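Local coordinates for protein enolase (alpha proteobacterium BAL199, PDB 3UGV) that probably acts as a magnesium-dependent lyase of the enolase superfamily, whose members abstract the proton next to a substrate carboxylate, though its own substrate is not established, at residues 230-235 against 252-257; 246-251 against 342-347; 273-278 against 291-296. One frame throughout, in Å; residues are numbered along the deposited sequence.

Interaction 1: residues 230-235 against 252-257; sequences LDMAEA and EPVVYD
L230 N meets the flat peptide carbonyl of P253 at its oxygen end, 3.0 Å from P253 O, and not over a face. The donor lies nearly on the C=O line (168°), while the N-H itself is bent away from it (142° at the hydrogen). The other flat groups are carboxylates of 230-235: D231 OD1 is met by E234 N at 2.8 Å, nearly along its C-O bond, and E234 OE1 is met by D231 N on the anti side, somewhat out of plane. The pyrrolidine ring of P253 is puckered and is touched at a corner, where CB lies 4.1 Å from A235 CB; Y262 and L265 of helix 259-268 also pack on this ring.

A second backbone carbonyl, L230 O, points back at the loop. V254 CA approaches it at 3.4 Å as a CA-H...O contact, and water 1 donates to it at 2.7 Å while accepting from V255 N, bridging the two segments through L230 O and V255 N.

V254 supplies the apolar part. With CG1 anti to its carbonyl carbon (chi1 -57°), that methyl enters the corner made by A235 CB at 3.6 Å and M232 SD at 3.9 Å. M232, bent at both outer torsions, crosses V254 obliquely and also packs on G321 of a neighbouring subunit.

The reciprocal D231 and E234 bonds are a capping box, with D231 as N-cap of helix 232-242. This join between the loops following strands 221-225 and 249-251 is characteristic of the C-terminal rim of the enolase-superfamily beta/alpha barrel.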
ATOM      1  N   LEU F 230      25.402   5.441  15.118  1.00 23.09           N
ATOM      2  CA  LEU F 230      25.440   6.194  13.868  1.00 15.25           C
ATOM      3  C   LEU F 230      24.147   6.941  13.652  1.00 17.92           C
ATOM      4  O   LEU F 230      23.098   6.522  14.130  1.00 21.53           O
ATOM      5  CB  LEU F 230      25.680   5.261  12.684  1.00 17.23           C
ATOM      6  CG  LEU F 230      26.820   4.261  12.824  1.00 19.33           C
ATOM      7  CD1 LEU F 230      26.947   3.473  11.540  1.00 19.29           C
ATOM      8  CD2 LEU F 230      28.124   4.984  13.140  1.00 15.10           C
ATOM      9  N   ASP F 231      24.225   8.050  12.926  1.00 21.56           N
ATOM     10  CA  ASP F 231      23.018   8.713  12.445  1.00 18.05           C
ATOM     11  C   ASP F 231      22.738   8.121  11.071  1.00 23.16           C
ATOM     12  O   ASP F 231      23.538   7.326  10.583  1.00 25.71           O
ATOM     13  CB  ASP F 231      23.163  10.248  12.437  1.00 16.61           C
ATOM     14  CG  ASP F 231      24.128  10.777  11.344  1.00 50.62           C
ATOM     15  OD1 ASP F 231      24.315  10.130  10.282  1.00 46.51           O
ATOM     16  OD2 ASP F 231      24.684  11.881  11.545  1.00 43.74           O
ATOM     17  N   MET F 232      21.617   8.475  10.451  1.00 17.01           N
ATOM     18  CA  MET F 232      21.231   7.817   9.216  1.00 17.85           C
ATOM     19  C   MET F 232      22.234   8.004   8.082  1.00 25.56           C
ATOM     20  O   MET F 232      22.502   7.064   7.330  1.00 21.24           O
ATOM     21  CB  MET F 232      19.818   8.222   8.787  1.00 17.50           C
ATOM     22  CG  MET F 232      18.755   7.284   9.322  1.00 27.71           C
ATOM     23  SD  MET F 232      19.032   5.558   8.839  1.00 28.97           S
ATOM     24  CE  MET F 232      18.643   5.639   7.085  1.00 12.12           C
ATOM     25  N   ALA F 233      22.784   9.208   7.952  1.00 23.83           N
ATOM     26  CA  ALA F 233      23.768   9.463   6.903  1.00 22.26           C
ATOM     27  C   ALA F 233      24.993   8.574   7.100  1.00 23.53           C
ATOM     28  O   ALA F 233      25.395   7.830   6.193  1.00 20.60           O
ATOM     29  CB  ALA F 233      24.164  10.912   6.876  1.00 25.87           C
ATOM     30  N   GLU F 234      25.569   8.629   8.291  1.00 22.59           N
ATOM     31  CA  GLU F 234      26.712   7.781   8.594  1.00 22.40           C
ATOM     32  C   GLU F 234      26.357   6.316   8.403  1.00 21.31           C
ATOM     33  O   GLU F 234      27.189   5.526   7.964  1.00 21.24           O
ATOM     34  CB  GLU F 234      27.211   8.027  10.018  1.00 20.63           C
ATOM     35  CG  GLU F 234      27.791   9.419  10.237  1.00 29.46           C
ATOM     36  CD  GLU F 234      27.926   9.780  11.725  1.00 47.87           C
ATOM     37  OE1 GLU F 234      27.207   9.187  12.577  1.00 34.82           O
ATOM     38  OE2 GLU F 234      28.755  10.671  12.037  1.00 57.51           O
ATOM     39  N   ALA F 235      25.124   5.937   8.724  1.00 15.33           N
ATOM     40  CA  ALA F 235      24.786   4.521   8.638  1.00 16.14           C
ATOM     41  C   ALA F 235      24.681   4.048   7.194  1.00 15.76           C
ATOM     42  O   ALA F 235      25.033   2.912   6.873  1.00 25.65           O
ATOM     43  CB  ALA F 235      23.509   4.206   9.399  1.00 15.58           C
ATOM     44  N   GLU F 252      21.893  -2.989  14.950  1.00 23.55           N
ATOM     45  CA  GLU F 252      21.525  -1.641  15.441  1.00 24.75           C
ATOM     46  C   GLU F 252      22.449  -0.500  15.034  1.00 25.70           C
ATOM     47  O   GLU F 252      23.137   0.094  15.880  1.00 22.75           O
ATOM     48  CB  GLU F 252      21.355  -1.642  16.967  1.00 20.88           C
ATOM     49  CG  GLU F 252      20.110  -2.370  17.447  1.00 35.11           C
ATOM     50  CD  GLU F 252      19.837  -2.186  18.936  1.00 42.04           C
ATOM     51  OE1 GLU F 252      20.809  -2.146  19.731  1.00 46.83           O
ATOM     52  OE2 GLU F 252      18.640  -2.090  19.308  1.00 33.41           O
ATOM     53  N   PRO F 253      22.484  -0.183  13.737  1.00 17.79           N
ATOM     54  CA  PRO F 253      23.389   0.910  13.365  1.00 15.64           C
ATOM     55  C   PRO F 253      22.921   2.276  13.878  1.00 19.95           C
ATOM     56  O   PRO F 253      23.762   3.129  14.111  1.00 23.82           O
ATOM     57  CB  PRO F 253      23.377   0.876  11.826  1.00 22.63           C
ATOM     58  CG  PRO F 253      22.215   0.003  11.448  1.00 22.42           C
ATOM     59  CD  PRO F 253      21.984  -0.935  12.577  1.00 15.35           C
ATOM     60  N   VAL F 254      21.612   2.472  14.039  1.00 20.62           N
ATOM     61  CA  VAL F 254      21.066   3.774  14.425  1.00 20.98           C
ATOM     62  C   VAL F 254      20.181   3.638  15.647  1.00 23.03           C
ATOM     63  O   VAL F 254      19.976   2.536  16.140  1.00 24.36           O
ATOM     64  CB  VAL F 254      20.254   4.446  13.281  1.00 24.00           C
ATOM     65  CG1 VAL F 254      21.108   4.591  12.037  1.00 20.68           C
ATOM     66  CG2 VAL F 254      18.979   3.664  12.975  1.00 20.32           C
ATOM     67  N   VAL F 255      19.678   4.762  16.147  1.00 24.53           N
ATOM     68  CA  VAL F 255      18.895   4.763  17.382  1.00 21.65           C
ATOM     69  C   VAL F 255      17.640   3.884  17.260  1.00 20.87           C
ATOM     70  O   VAL F 255      16.930   3.913  16.260  1.00 18.24           O
ATOM     71  CB  VAL F 255      18.520   6.192  17.826  1.00 23.24           C
ATOM     72  CG1 VAL F 255      17.581   6.824  16.823  1.00 16.34           C
ATOM     73  CG2 VAL F 255      17.881   6.151  19.196  1.00 34.40           C
ATOM     74  N   TYR F 256      17.370   3.113  18.307  1.00 20.11           N
ATOM     75  CA  TYR F 256      16.526   1.930  18.195  1.00 18.72           C
ATOM     76  C   TYR F 256      15.085   2.138  17.781  1.00 25.35           C
ATOM     77  O   TYR F 256      14.469   1.201  17.279  1.00 29.54           O
ATOM     78  CB  TYR F 256      16.583   1.088  19.480  1.00 22.64           C
ATOM     79  CG  TYR F 256      15.838   1.643  20.708  1.00 21.76           C
ATOM     80  CD1 TYR F 256      14.438   1.590  20.798  1.00 19.49           C
ATOM     81  CD2 TYR F 256      16.544   2.151  21.800  1.00 26.99           C
ATOM     82  CE1 TYR F 256      13.763   2.055  21.942  1.00 20.59           C
ATOM     83  CE2 TYR F 256      15.880   2.618  22.948  1.00 34.74           C
ATOM     84  CZ  TYR F 256      14.500   2.570  23.012  1.00 34.76           C
ATOM     85  OH  TYR F 256      13.868   3.038  24.147  1.00 37.29           O
ATOM     86  N   ASP F 257      14.530   3.333  17.995  1.00 18.40           N
ATOM     87  CA  ASP F 257      13.128   3.561  17.615  1.00 21.50           C
ATOM     88  C   ASP F 257      12.949   4.232  16.248  1.00 20.90           C
ATOM     89  O   ASP F 257      11.840   4.623  15.885  1.00 27.50           O
ATOM     90  CB  ASP F 257      12.352   4.323  18.710  1.00 19.61           C
ATOM     91  CG  ASP F 257      12.911   5.715  18.971  1.00 29.10           C
ATOM     92  OD1 ASP F 257      13.951   6.064  18.384  1.00 30.94           O
ATOM     93  OD2 ASP F 257      12.310   6.457  19.775  1.00 43.67           O
TER
HETATM   94  O   HOH W   1      20.667   7.328  15.109  1.00 20.53           O

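Interaction 2: residues 246-251 against 342-347. With MG (magnesium ion), chain B.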
ATOM      1  N   GLY F 246      30.819 -10.230   4.009  1.00 24.97           N
ATOM      2  CA  GLY F 246      30.408 -11.568   4.408  1.00 17.15           C
ATOM      3  C   GLY F 246      30.094 -11.708   5.894  1.00 22.04           C
ATOM      4  O   GLY F 246      30.236 -12.788   6.455  1.00 28.53           O
ATOM      5  N   LEU F 247      29.647 -10.627   6.533  1.00 20.00           N
ATOM      6  CA  LEU F 247      29.265 -10.668   7.953  1.00 20.50           C
ATOM      7  C   LEU F 247      28.017 -11.512   8.168  1.00 22.98           C
ATOM      8  O   LEU F 247      27.187 -11.648   7.261  1.00 24.00           O
ATOM      9  CB  LEU F 247      28.990  -9.256   8.472  1.00 16.14           C
ATOM     10  CG  LEU F 247      30.134  -8.267   8.291  1.00 21.53           C
ATOM     11  CD1 LEU F 247      29.658  -6.867   8.608  1.00 18.97           C
ATOM     12  CD2 LEU F 247      31.329  -8.683   9.170  1.00 16.63           C
ATOM     13  N   GLU F 248      27.886 -12.081   9.364  1.00 19.00           N
ATOM     14  CA  GLU F 248      26.712 -12.876   9.711  1.00 17.04           C
ATOM     15  C   GLU F 248      25.495 -11.952   9.857  1.00 20.29           C
ATOM     16  O   GLU F 248      24.410 -12.254   9.380  1.00 18.89           O
ATOM     17  CB  GLU F 248      26.942 -13.630  11.012  1.00 17.67           C
ATOM     18  CG  GLU F 248      25.697 -14.340  11.557  1.00 18.74           C
ATOM     19  CD  GLU F 248      25.434 -15.692  10.915  1.00 32.91           C
ATOM     20  OE1 GLU F 248      26.275 -16.150  10.103  1.00 35.53           O
ATOM     21  OE2 GLU F 248      24.392 -16.309  11.241  1.00 38.20           O
ATOM     22  N   TRP F 249      25.688 -10.812  10.507  1.00 18.35           N
ATOM     23  CA  TRP F 249      24.670  -9.771  10.500  1.00 14.33           C
ATOM     24  C   TRP F 249      25.238  -8.443  10.933  1.00 21.16           C
ATOM     25  O   TRP F 249      26.340  -8.389  11.477  1.00 14.46           O
ATOM     26  CB  TRP F 249      23.482 -10.139  11.391  1.00 14.70           C
ATOM     27  CG  TRP F 249      23.722 -10.112  12.891  1.00 14.66           C
ATOM     28  CD1 TRP F 249      24.118  -9.041  13.657  1.00 23.95           C
ATOM     29  CD2 TRP F 249      23.492 -11.189  13.810  1.00 19.15           C
ATOM     30  NE1 TRP F 249      24.183  -9.403  14.986  1.00 15.24           N
ATOM     31  CE2 TRP F 249      23.788 -10.711  15.105  1.00 17.35           C
ATOM     32  CE3 TRP F 249      23.066 -12.513  13.664  1.00 16.76           C
ATOM     33  CZ2 TRP F 249      23.683 -11.515  16.235  1.00 23.66           C
ATOM     34  CZ3 TRP F 249      22.967 -13.307  14.789  1.00 20.18           C
ATOM     35  CH2 TRP F 249      23.276 -12.808  16.055  1.00 19.84           C
ATOM     36  N   ILE F 250      24.471  -7.383  10.688  1.00 19.60           N
ATOM     37  CA  ILE F 250      24.788  -6.040  11.162  1.00 17.99           C
ATOM     38  C   ILE F 250      23.716  -5.585  12.163  1.00 26.53           C
ATOM     39  O   ILE F 250      22.509  -5.610  11.867  1.00 21.94           O
ATOM     40  CB  ILE F 250      24.847  -5.055   9.992  1.00 18.71           C
ATOM     41  CG1 ILE F 250      25.957  -5.457   9.020  1.00 23.10           C
ATOM     42  CG2 ILE F 250      25.047  -3.627  10.480  1.00  9.30           C
ATOM     43  CD1 ILE F 250      25.821  -4.766   7.679  1.00 17.51           C
ATOM     44  N   GLU F 251      24.158  -5.153  13.340  1.00 12.50           N
ATOM     45  CA  GLU F 251      23.244  -4.930  14.453  1.00 11.45           C
ATOM     46  C   GLU F 251      23.139  -3.460  14.827  1.00 21.02           C
ATOM     47  O   GLU F 251      24.162  -2.789  14.973  1.00 26.85           O
ATOM     48  CB  GLU F 251      23.712  -5.750  15.656  1.00 12.68           C
ATOM     49  CG  GLU F 251      22.749  -5.835  16.809  1.00 24.88           C
ATOM     50  CD  GLU F 251      23.289  -6.724  17.927  1.00 34.86           C
ATOM     51  OE1 GLU F 251      23.855  -7.811  17.629  1.00 27.29           O
ATOM     52  OE2 GLU F 251      23.160  -6.327  19.102  1.00 32.57           O
ATOM     53  N   THR F 342      11.808 -20.506  16.095  1.00 23.60           N
ATOM     54  CA  THR F 342      12.769 -19.996  15.129  1.00 23.28           C
ATOM     55  C   THR F 342      14.118 -19.674  15.780  1.00 25.09           C
ATOM     56  O   THR F 342      14.838 -18.804  15.324  1.00 22.14           O
ATOM     57  CB  THR F 342      12.246 -18.764  14.360  1.00 21.70           C
ATOM     58  OG1 THR F 342      11.981 -17.709  15.283  1.00 20.97           O
ATOM     59  CG2 THR F 342      10.970 -19.095  13.577  1.00 21.88           C
ATOM     60  N   ALA F 343      14.458 -20.391  16.844  1.00 23.81           N
ATOM     61  CA  ALA F 343      15.728 -20.187  17.534  1.00 17.00           C
ATOM     62  C   ALA F 343      16.873 -20.077  16.549  1.00 19.47           C
ATOM     63  O   ALA F 343      16.966 -20.840  15.595  1.00 25.20           O
ATOM     64  CB  ALA F 343      15.988 -21.314  18.519  1.00 20.95           C
ATOM     65  N   HIS F 344      17.751 -19.115  16.779  1.00 24.57           N
ATOM     66  CA  HIS F 344      18.824 -18.860  15.838  1.00 24.91           C
ATOM     67  C   HIS F 344      20.169 -18.934  16.570  1.00 26.81           C
ATOM     68  O   HIS F 344      20.822 -19.981  16.565  1.00 28.50           O
ATOM     69  CB  HIS F 344      18.588 -17.516  15.124  1.00 14.88           C
ATOM     70  CG  HIS F 344      19.500 -17.277  13.961  1.00 24.54           C
ATOM     71  ND1 HIS F 344      19.748 -16.014  13.462  1.00 17.08           N
ATOM     72  CD2 HIS F 344      20.235 -18.135  13.207  1.00 14.27           C
ATOM     73  CE1 HIS F 344      20.591 -16.105  12.448  1.00 19.71           C
ATOM     74  NE2 HIS F 344      20.914 -17.378  12.283  1.00 18.36           N
ATOM     75  N   TRP F 345      20.575 -17.845  17.214  1.00 27.07           N
ATOM     76  CA  TRP F 345      21.819 -17.841  17.992  1.00 23.86           C
ATOM     77  C   TRP F 345      21.564 -17.420  19.429  1.00 27.17           C
ATOM     78  O   TRP F 345      20.689 -16.585  19.707  1.00 23.75           O
ATOM     79  CB  TRP F 345      22.843 -16.855  17.421  1.00 14.91           C
ATOM     80  CG  TRP F 345      23.480 -17.205  16.105  1.00 25.09           C
ATOM     81  CD1 TRP F 345      23.019 -16.880  14.861  1.00 21.27           C
ATOM     82  CD2 TRP F 345      24.736 -17.873  15.904  1.00 25.21           C
ATOM     83  NE1 TRP F 345      23.898 -17.313  13.903  1.00 25.41           N
ATOM     84  CE2 TRP F 345      24.960 -17.931  14.512  1.00 27.28           C
ATOM     85  CE3 TRP F 345      25.683 -18.447  16.763  1.00 18.22           C
ATOM     86  CZ2 TRP F 345      26.099 -18.538  13.956  1.00 17.20           C
ATOM     87  CZ3 TRP F 345      26.818 -19.045  16.208  1.00 18.41           C
ATOM     88  CH2 TRP F 345      27.016 -19.078  14.822  1.00 19.42           C
ATOM     89  N   LEU F 346      22.361 -17.970  20.338  1.00 27.98           N
ATOM     90  CA  LEU F 346      22.363 -17.542  21.731  1.00 18.09           C
ATOM     91  C   LEU F 346      23.552 -16.620  21.988  1.00 27.53           C
ATOM     92  O   LEU F 346      24.693 -16.986  21.719  1.00 28.99           O
ATOM     93  CB  LEU F 346      22.456 -18.753  22.653  1.00 22.75           C
ATOM     94  CG  LEU F 346      22.421 -18.355  24.129  1.00 30.44           C
ATOM     95  CD1 LEU F 346      21.339 -19.099  24.873  1.00 26.66           C
ATOM     96  CD2 LEU F 346      23.768 -18.549  24.781  1.00 28.15           C
ATOM     97  N   GLU F 347      23.302 -15.421  22.500  1.00 23.89           N
ATOM     98  CA  GLU F 347      24.415 -14.542  22.821  1.00 26.82           C
ATOM     99  C   GLU F 347      25.034 -14.979  24.136  1.00 30.80           C
ATOM    100  O   GLU F 347      24.341 -15.051  25.147  1.00 24.45           O
ATOM    101  CB  GLU F 347      23.967 -13.087  22.938  1.00 19.98           C
ATOM    102  CG  GLU F 347      25.129 -12.136  23.190  1.00 28.98           C
ATOM    103  CD  GLU F 347      24.680 -10.702  23.399  1.00 43.51           C
ATOM    104  OE1 GLU F 347      25.115  -9.807  22.632  1.00 40.11           O
ATOM    105  OE2 GLU F 347      23.886 -10.472  24.334  1.00 46.36           O
TER
HETATM  106 MG    MG B 500      23.752  -5.361  20.662  1.00 28.29          MG
HETATM  107  O   HOH W   2      22.862 -18.159  10.112  1.00 36.81           O
HETATM  108  O   HOH W   3      24.410  -6.773  22.071  1.00 29.46           O
HETATM  109  O   HOH W   4      24.366  -4.045  22.159  1.00 25.66           O
HETATM  110  O   HOH W   5      23.130  -3.611  19.648  1.00 32.08           O
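E248 and W249 reach H344 and W345 across the interior of the enolase-superfamily beta/alpha barrel, from strand 249-251 to the residues leading into strand 346-348. The backbones stay far apart, the nearest CA atoms being those of E248 and W345, so side chains make the whole contact.

Hydrogen bonds come first. W345 NE1 donates to E248 OE2 at 2.9 Å, arriving from above the carboxylate, 50° out of its plane; the bend at chi2 of E248 (82°) turns the group to receive it. Water 2 donates to the same OE2 at 2.7 Å and lies at the edge of the H344 ring, 3.0 Å from NE2.

The aromatic part is an offset edge-to-face pair, the edge of W249 turned to the face of W345. W249 CZ3 comes to 3.6 Å from W345 CD1, and the planes stand 78° apart. K159 makes a cation-pi contact with W345, and Y161 meets W249 edge-to-face.

Metal binding lies at the other end of strand 249-251. E251 OE2 binds magnesium, which D225 and E277 also bind. K194 forms salt bridges with both E251 and E347, linking the two acids. Water 3 on the metal donates to E347 OE1 at 3.2 Å. W249 NE1 steadies the ligand from the second shell, donating to the anti lone pair of E251 OE1 at 3.1 Å.

Interaction 3: residues 273-278 against 291-296. With MG (magnesium ion), chain B.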
ATOM      1  N   LEU F 273      19.896  -7.491   8.637  1.00 22.38           N
ATOM      2  CA  LEU F 273      19.920  -6.401   9.595  1.00 15.54           C
ATOM      3  C   LEU F 273      19.249  -6.874  10.884  1.00 24.57           C
ATOM      4  O   LEU F 273      18.124  -7.379  10.856  1.00 20.19           O
ATOM      5  CB  LEU F 273      19.181  -5.194   9.040  1.00 12.58           C
ATOM      6  CG  LEU F 273      19.071  -3.983   9.960  1.00 18.56           C
ATOM      7  CD1 LEU F 273      20.466  -3.428  10.250  1.00 14.31           C
ATOM      8  CD2 LEU F 273      18.168  -2.922   9.314  1.00 19.92           C
ATOM      9  N   MET F 274      19.954  -6.707  12.001  1.00 13.65           N
ATOM     10  CA  MET F 274      19.539  -7.256  13.283  1.00 18.10           C
ATOM     11  C   MET F 274      19.148  -6.136  14.234  1.00 19.25           C
ATOM     12  O   MET F 274      19.861  -5.151  14.353  1.00 21.41           O
ATOM     13  CB  MET F 274      20.691  -8.066  13.902  1.00 20.00           C
ATOM     14  CG  MET F 274      20.492  -8.416  15.352  1.00 19.82           C
ATOM     15  SD  MET F 274      19.154  -9.617  15.672  1.00 23.90           S
ATOM     16  CE  MET F 274      19.968 -11.175  15.346  1.00 19.09           C
ATOM     17  N   ILE F 275      18.008  -6.284  14.899  1.00 12.46           N
ATOM     18  CA  ILE F 275      17.636  -5.384  15.985  1.00 15.68           C
ATOM     19  C   ILE F 275      16.802  -6.171  16.973  1.00 18.63           C
ATOM     20  O   ILE F 275      16.560  -7.368  16.782  1.00 19.05           O
ATOM     21  CB  ILE F 275      16.790  -4.158  15.518  1.00 17.32           C
ATOM     22  CG1 ILE F 275      15.418  -4.610  15.027  1.00 17.22           C
ATOM     23  CG2 ILE F 275      17.528  -3.347  14.454  1.00 12.11           C
ATOM     24  CD1 ILE F 275      14.514  -3.448  14.572  1.00 21.47           C
ATOM     25  N   GLY F 276      16.353  -5.514  18.031  1.00 20.98           N
ATOM     26  CA  GLY F 276      15.451  -6.184  18.947  1.00 21.89           C
ATOM     27  C   GLY F 276      15.814  -6.103  20.410  1.00 19.05           C
ATOM     28  O   GLY F 276      14.930  -6.202  21.255  1.00 26.78           O
ATOM     29  N   GLU F 277      17.089  -5.910  20.734  1.00 18.57           N
ATOM     30  CA  GLU F 277      17.446  -5.904  22.145  1.00 27.61           C
ATOM     31  C   GLU F 277      16.731  -4.786  22.896  1.00 20.44           C
ATOM     32  O   GLU F 277      16.699  -4.796  24.108  1.00 32.50           O
ATOM     33  CB  GLU F 277      18.950  -5.807  22.357  1.00 27.65           C
ATOM     34  CG  GLU F 277      19.554  -4.457  22.042  1.00 29.10           C
ATOM     35  CD  GLU F 277      21.068  -4.535  22.045  1.00 37.38           C
ATOM     36  OE1 GLU F 277      21.616  -5.239  21.163  1.00 27.66           O
ATOM     37  OE2 GLU F 277      21.707  -3.928  22.935  1.00 36.87           O
ATOM     38  N   ASN F 278      16.157  -3.834  22.171  1.00 23.74           N
ATOM     39  CA  ASN F 278      15.439  -2.713  22.790  1.00 21.46           C
ATOM     40  C   ASN F 278      13.922  -2.739  22.601  1.00 25.84           C
ATOM     41  O   ASN F 278      13.252  -1.744  22.877  1.00 24.72           O
ATOM     42  CB  ASN F 278      15.981  -1.387  22.280  1.00 19.97           C
ATOM     43  CG  ASN F 278      17.284  -0.991  22.958  1.00 31.66           C
ATOM     44  OD1 ASN F 278      17.296  -0.555  24.115  1.00 32.78           O
ATOM     45  ND2 ASN F 278      18.388  -1.136  22.236  1.00 26.14           N
ATOM     46  N   ALA F 291       6.578  -2.776  10.039  1.00 18.03           N
ATOM     47  CA  ALA F 291       7.302  -1.662   9.428  1.00 14.11           C
ATOM     48  C   ALA F 291       8.390  -2.162   8.480  1.00 19.91           C
ATOM     49  O   ALA F 291       9.024  -1.376   7.796  1.00 22.85           O
ATOM     50  CB  ALA F 291       7.898  -0.775  10.499  1.00 12.60           C
ATOM     51  N   GLY F 292       8.608  -3.474   8.447  1.00 23.65           N
ATOM     52  CA  GLY F 292       9.697  -4.033   7.667  1.00 16.21           C
ATOM     53  C   GLY F 292      11.051  -3.513   8.131  1.00 17.96           C
ATOM     54  O   GLY F 292      11.908  -3.173   7.304  1.00 19.21           O
ATOM     55  N   ALA F 293      11.249  -3.476   9.448  1.00 13.19           N
ATOM     56  CA  ALA F 293      12.427  -2.838  10.051  1.00 18.84           C
ATOM     57  C   ALA F 293      13.681  -3.726  10.212  1.00 25.43           C
ATOM     58  O   ALA F 293      14.782  -3.233  10.477  1.00 26.36           O
ATOM     59  CB  ALA F 293      12.047  -2.231  11.402  1.00 16.27           C
ATOM     60  N   CYS F 294      13.530  -5.033  10.070  1.00 20.30           N
ATOM     61  CA  CYS F 294      14.672  -5.905  10.297  1.00 25.78           C
ATOM     62  C   CYS F 294      14.498  -7.254   9.618  1.00 25.41           C
ATOM     63  O   CYS F 294      13.376  -7.652   9.311  1.00 19.21           O
ATOM     64  CB  CYS F 294      14.832  -6.136  11.792  1.00 23.12           C
ATOM     65  SG  CYS F 294      13.308  -6.732  12.549  1.00 31.49           S
ATOM     66  N   ASP F 295      15.614  -7.956   9.423  1.00 17.64           N
ATOM     67  CA  ASP F 295      15.605  -9.339   8.955  1.00 16.77           C
ATOM     68  C   ASP F 295      15.666 -10.337  10.124  1.00 19.31           C
ATOM     69  O   ASP F 295      15.213 -11.476  10.016  1.00 24.39           O
ATOM     70  CB  ASP F 295      16.807  -9.576   8.037  1.00 18.60           C
ATOM     71  CG  ASP F 295      16.919  -8.538   6.946  1.00 24.60           C
ATOM     72  OD1 ASP F 295      17.819  -7.676   7.043  1.00 22.71           O
ATOM     73  OD2 ASP F 295      16.101  -8.574   5.995  1.00 27.36           O
ATOM     74  N   LEU F 296      16.259  -9.915  11.234  1.00 19.06           N
ATOM     75  CA  LEU F 296      16.447 -10.803  12.383  1.00 14.52           C
ATOM     76  C   LEU F 296      16.092 -10.028  13.657  1.00 15.67           C
ATOM     77  O   LEU F 296      16.209  -8.805  13.683  1.00 20.50           O
ATOM     78  CB  LEU F 296      17.902 -11.288  12.452  1.00 19.12           C
ATOM     79  CG  LEU F 296      18.635 -11.829  11.215  1.00 21.58           C
ATOM     80  CD1 LEU F 296      20.113 -12.006  11.530  1.00 18.34           C
ATOM     81  CD2 LEU F 296      18.057 -13.144  10.711  1.00 22.26           C
TER
HETATM   82 MG    MG B 500      23.752  -5.361  20.662  1.00 28.29          MG
HETATM   83  O   HOH W   4      24.366  -4.045  22.159  1.00 25.66           O
HETATM   84  O   HOH W   3      24.410  -6.773  22.071  1.00 29.46           O
HETATM   85  O   HOH W   5      23.130  -3.611  19.648  1.00 32.08           O
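M274 and L296 form a parallel beta bridge, their CA atoms 4.8 Å apart, in which L296 N gives to L273 O (3.2 Å, tilted 28° from the carbonyl plane) and I275 N, weakly, to L296 O (3.3 Å), the two bonds flanking M274. D295 N adds a second bond to L273 O at 2.9 Å, in the carbonyl plane.

The side chain of D295 adds a backbone mimic. Its CG is anti to the carbonyl carbon (chi1 -51°), which brings OD1 back to L273 N at 2.6 Å, where the anti lone pair is used. L273 is thus held at both its N-H and its C=O by one residue. OD2 pairs with R266 in a salt bridge, and another magnesium ion lies close to this side chain; R266 and L269 form a magnesium site that is probably the same one. Replacing D295 by an alanine would probably leave L273 N without its acceptor and R266 without its carboxylate mate.

M274 and L296 point to the same face of the sheet and cross at about a right angle. Bends at chi2 and chi3 fold the methionine over its partner, placing CE 3.6 Å from L296 CB. On I275, CG1 packs against C294 CB at 3.6 Å, and CD1 lies near A293 CB. Past the strand, E277 OE1 binds the magnesium shared with D225 and E251.

G292, with positive phi (61°), ends helix 282-290 in a Schellman motif. Parallel strands 273-275 and 296-297, joined through that helix, make a beta-alpha-beta crossover, right-handed as in beta/alpha barrels. Y262 of helix 259-268 packs on L273, I275 and A293, W249 of strand 249-251 touches M274 and L296, and A233 of a neighbouring subunit packs on L296.

Interactions 2 and 3 share the sheet, where strands 249-251 and 273-275 are neighbours: I250 O lies 2.8 Å from M274 N, a probable hydrogen bond. They also share the active-site magnesium. E251 OE2 and E277 OE1 stand 2.8 Å apart, a closeness of like charges that the shared metal probably offsets, and D225 completes the protein ligands. Interaction 1 is centred about 12 Å from the centre of interaction 3 and about 19 Å from that of interaction 2. It joins the site through E252, whose OE2 is 3.1 Å from N278 ND2, probably hydrogen-bonded. Interactions 1 and 3 each join neighbouring steps of the barrel, interaction 2 spans it, and interaction 3 is nested within the loop that interaction 2 closes.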